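Local coordinates for protein dihydroorotate dehydrogenase (Schistosoma mansoni, PDB 6UY4) that probably oxidises (S)-dihydroorotate to orotate with a quinone as electron acceptor, using FMN, in de novo pyrimidine biosynthesis, at residues K76-E81 and K235-L240. Numbering follows the deposited sequence.
Sequences KVFGLE and KTPILL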
ATOM      1  N   LYS A  76     -16.863   0.861 -10.048  1.00 78.90           N
ATOM      2  CA  LYS A  76     -16.956  -0.591  -9.926  1.00 69.91           C
ATOM      3  C   LYS A  76     -15.659  -1.194 -10.448  1.00 69.81           C
ATOM      4  O   LYS A  76     -15.378  -1.127 -11.649  1.00 66.89           O
ATOM      5  CB  LYS A  76     -18.162  -1.135 -10.693  1.00 65.00           C
ATOM      6  CG  LYS A  76     -19.502  -0.730 -10.103  1.00 77.61           C
ATOM      7  CD  LYS A  76     -20.659  -1.197 -10.970  1.00 82.28           C
ATOM      8  CE  LYS A  76     -20.652  -0.506 -12.324  1.00 76.16           C
ATOM      9  NZ  LYS A  76     -21.809  -0.925 -13.164  1.00 73.54           N
ATOM     10  N   VAL A  77     -14.868  -1.772  -9.547  1.00 65.91           N
ATOM     11  CA  VAL A  77     -13.610  -2.422  -9.894  1.00 66.17           C
ATOM     12  C   VAL A  77     -13.650  -3.844  -9.354  1.00 68.01           C
ATOM     13  O   VAL A  77     -14.038  -4.062  -8.199  1.00 65.56           O
ATOM     14  CB  VAL A  77     -12.394  -1.660  -9.333  1.00 67.50           C
ATOM     15  CG1 VAL A  77     -11.101  -2.268  -9.846  1.00 64.11           C
ATOM     16  CG2 VAL A  77     -12.475  -0.184  -9.700  1.00 66.03           C
ATOM     17  N   PHE A  78     -13.250  -4.808 -10.188  0.87 68.54           N
ATOM     18  CA  PHE A  78     -13.339  -6.234  -9.863  0.87 63.47           C
ATOM     19  C   PHE A  78     -14.761  -6.632  -9.478  0.87 61.39           C
ATOM     20  O   PHE A  78     -14.965  -7.521  -8.648  0.87 59.19           O
ATOM     21  CB  PHE A  78     -12.362  -6.624  -8.749  0.87 61.99           C
ATOM     22  CG  PHE A  78     -10.963  -6.125  -8.963  0.87 57.82           C
ATOM     23  CD1 PHE A  78     -10.218  -6.554 -10.047  0.87 61.68           C
ATOM     24  CD2 PHE A  78     -10.389  -5.239  -8.068  0.87 59.35           C
ATOM     25  CE1 PHE A  78      -8.928  -6.097 -10.243  0.87 63.90           C
ATOM     26  CE2 PHE A  78      -9.099  -4.778  -8.256  0.87 61.22           C
ATOM     27  CZ  PHE A  78      -8.368  -5.208  -9.346  0.87 64.71           C
ATOM     28  N   GLY A  79     -15.753  -5.973 -10.075  1.00 63.69           N
ATOM     29  CA  GLY A  79     -17.136  -6.219  -9.725  1.00 60.76           C
ATOM     30  C   GLY A  79     -17.545  -5.743  -8.352  1.00 62.20           C
ATOM     31  O   GLY A  79     -18.623  -6.118  -7.879  1.00 67.91           O
ATOM     32  N   LEU A  80     -16.723  -4.930  -7.693  1.00 68.41           N
ATOM     33  CA  LEU A  80     -16.999  -4.434  -6.353  1.00 59.36           C
ATOM     34  C   LEU A  80     -17.352  -2.955  -6.410  1.00 65.34           C
ATOM     35  O   LEU A  80     -16.759  -2.196  -7.183  1.00 71.81           O
ATOM     36  CB  LEU A  80     -15.797  -4.646  -5.430  1.00 64.24           C
ATOM     37  CG  LEU A  80     -15.379  -6.097  -5.182  1.00 62.81           C
ATOM     38  CD1 LEU A  80     -14.108  -6.152  -4.352  1.00 60.73           C
ATOM     39  CD2 LEU A  80     -16.501  -6.861  -4.501  1.00 60.27           C
ATOM     40  N   GLU A  81     -18.312  -2.551  -5.586  1.00 65.30           N
ATOM     41  CA  GLU A  81     -18.766  -1.167  -5.540  1.00 68.08           C
ATOM     42  C   GLU A  81     -17.865  -0.367  -4.604  1.00 70.68           C
ATOM     43  O   GLU A  81     -17.685  -0.738  -3.438  1.00 64.08           O
ATOM     44  CB  GLU A  81     -20.222  -1.097  -5.083  1.00 70.22           C
ATOM     45  CG  GLU A  81     -20.732   0.307  -4.826  1.00 79.44           C
ATOM     46  CD  GLU A  81     -22.142   0.318  -4.272  1.00 90.47           C
ATOM     47  OE1 GLU A  81     -22.776  -0.758  -4.232  1.00 93.26           O
ATOM     48  OE2 GLU A  81     -22.616   1.403  -3.871  1.00 93.85           O
ATOM     49  N   LYS A 235     -13.277 -17.066  -7.168  1.00 69.97           N
ATOM     50  CA  LYS A 235     -12.038 -16.624  -7.808  1.00 63.77           C
ATOM     51  C   LYS A 235     -11.700 -15.229  -7.289  1.00 68.48           C
ATOM     52  O   LYS A 235     -11.997 -14.204  -7.908  1.00 71.68           O
ATOM     53  CB  LYS A 235     -12.176 -16.644  -9.327  1.00 63.33           C
ATOM     54  N   THR A 236     -11.067 -15.199  -6.122  1.00 65.46           N
ATOM     55  CA  THR A 236     -10.716 -13.937  -5.482  1.00 61.66           C
ATOM     56  C   THR A 236      -9.679 -13.194  -6.319  1.00 61.10           C
ATOM     57  O   THR A 236      -8.712 -13.807  -6.786  1.00 65.88           O
ATOM     58  CB  THR A 236     -10.177 -14.193  -4.074  1.00 67.62           C
ATOM     59  OG1 THR A 236     -11.120 -14.980  -3.338  1.00 62.81           O
ATOM     60  CG2 THR A 236      -9.934 -12.882  -3.336  1.00 60.91           C
ATOM     61  N   PRO A 237      -9.848 -11.889  -6.542  1.00 57.93           N
ATOM     62  CA  PRO A 237      -8.880 -11.146  -7.359  1.00 60.21           C
ATOM     63  C   PRO A 237      -7.477 -11.192  -6.767  1.00 61.33           C
ATOM     64  O   PRO A 237      -7.283 -11.030  -5.560  1.00 61.63           O
ATOM     65  CB  PRO A 237      -9.440  -9.720  -7.361  1.00 64.23           C
ATOM     66  CG  PRO A 237     -10.902  -9.892  -7.114  1.00 65.25           C
ATOM     67  CD  PRO A 237     -11.021 -11.069  -6.191  1.00 57.56           C
ATOM     68  N   ILE A 238      -6.496 -11.416  -7.638  1.00 65.71           N
ATOM     69  CA  ILE A 238      -5.087 -11.452  -7.263  1.00 61.83           C
ATOM     70  C   ILE A 238      -4.398 -10.261  -7.913  1.00 61.90           C
ATOM     71  O   ILE A 238      -4.386 -10.139  -9.144  1.00 60.60           O
ATOM     72  CB  ILE A 238      -4.418 -12.771  -7.683  1.00 61.26           C
ATOM     73  CG1 ILE A 238      -5.019 -13.946  -6.911  1.00 61.48           C
ATOM     74  CG2 ILE A 238      -2.916 -12.697  -7.463  1.00 64.88           C
ATOM     75  CD1 ILE A 238      -4.749 -13.903  -5.426  1.00 63.38           C
ATOM     76  N   LEU A 239      -3.826  -9.386  -7.093  1.00 62.46           N
ATOM     77  CA  LEU A 239      -3.136  -8.200  -7.573  1.00 61.47           C
ATOM     78  C   LEU A 239      -1.640  -8.315  -7.311  1.00 56.68           C
ATOM     79  O   LEU A 239      -1.205  -8.981  -6.368  1.00 59.45           O
ATOM     80  CB  LEU A 239      -3.682  -6.930  -6.913  1.00 57.98           C
ATOM     81  CG  LEU A 239      -4.933  -6.298  -7.529  1.00 58.61           C
ATOM     82  CD1 LEU A 239      -6.155  -7.192  -7.370  1.00 62.47           C
ATOM     83  CD2 LEU A 239      -5.185  -4.932  -6.918  1.00 64.43           C
ATOM     84  N   LEU A 240      -0.857  -7.656  -8.160  1.00 57.49           N
ATOM     85  CA  LEU A 240       0.596  -7.666  -8.070  1.00 59.19           C
ATOM     86  C   LEU A 240       1.083  -6.240  -7.861  1.00 56.91           C
ATOM     87  O   LEU A 240       0.831  -5.367  -8.699  1.00 64.19           O
ATOM     88  CB  LEU A 240       1.216  -8.272  -9.330  1.00 57.94           C
ATOM     89  CG  LEU A 240       2.541  -9.006  -9.145  1.00 62.70           C
ATOM     90  CD1 LEU A 240       2.382 -10.140  -8.144  1.00 61.53           C
ATOM     91  CD2 LEU A 240       3.059  -9.529 -10.477  1.00 69.07           C
TER
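Phe78 reaches across to Pro237 and Leu239, while Val77 lines the ring from its own segment: Val77 CG1 stands 3.5 Å above one face, displaced toward the rim. Val77 also opens a type I' turn, closed by two backbone hydrogen bonds, Val77 N to Leu80 O at 3.1 Å and Leu80 N to Val77 O at 2.9 Å. At the first corner Phe78 has positive phi (55°), and chi1 of -49° turns CG away from the carbonyl carbon, on the side of the backbone N, which sends the ring toward 235-240. Pro237 CB lies over the opposite face, also displaced toward the rim, and Pro237 CG meets Phe78 CB at 3.9 Å. Farther out, Phe78 CZ packs obliquely on Leu239 CD1 at 3.6 Å, the two side chains meeting head-on. The turn joins strands 75-77 and 80-82 into a two-stranded antiparallel hairpin, set against the N-terminal entry of strand 238-242 of the TIM barrel, which runs parallel between 196-200 and 267-270. No hydrogen bond links the segments, and the interface is apolar, burying 151 Å²; Phe78 also touches Pro327. Gly79 takes the second corner with the positive phi that type I' requires there too, readily adopted by glycine, and Leu80 starts the return strand and touches Asp195.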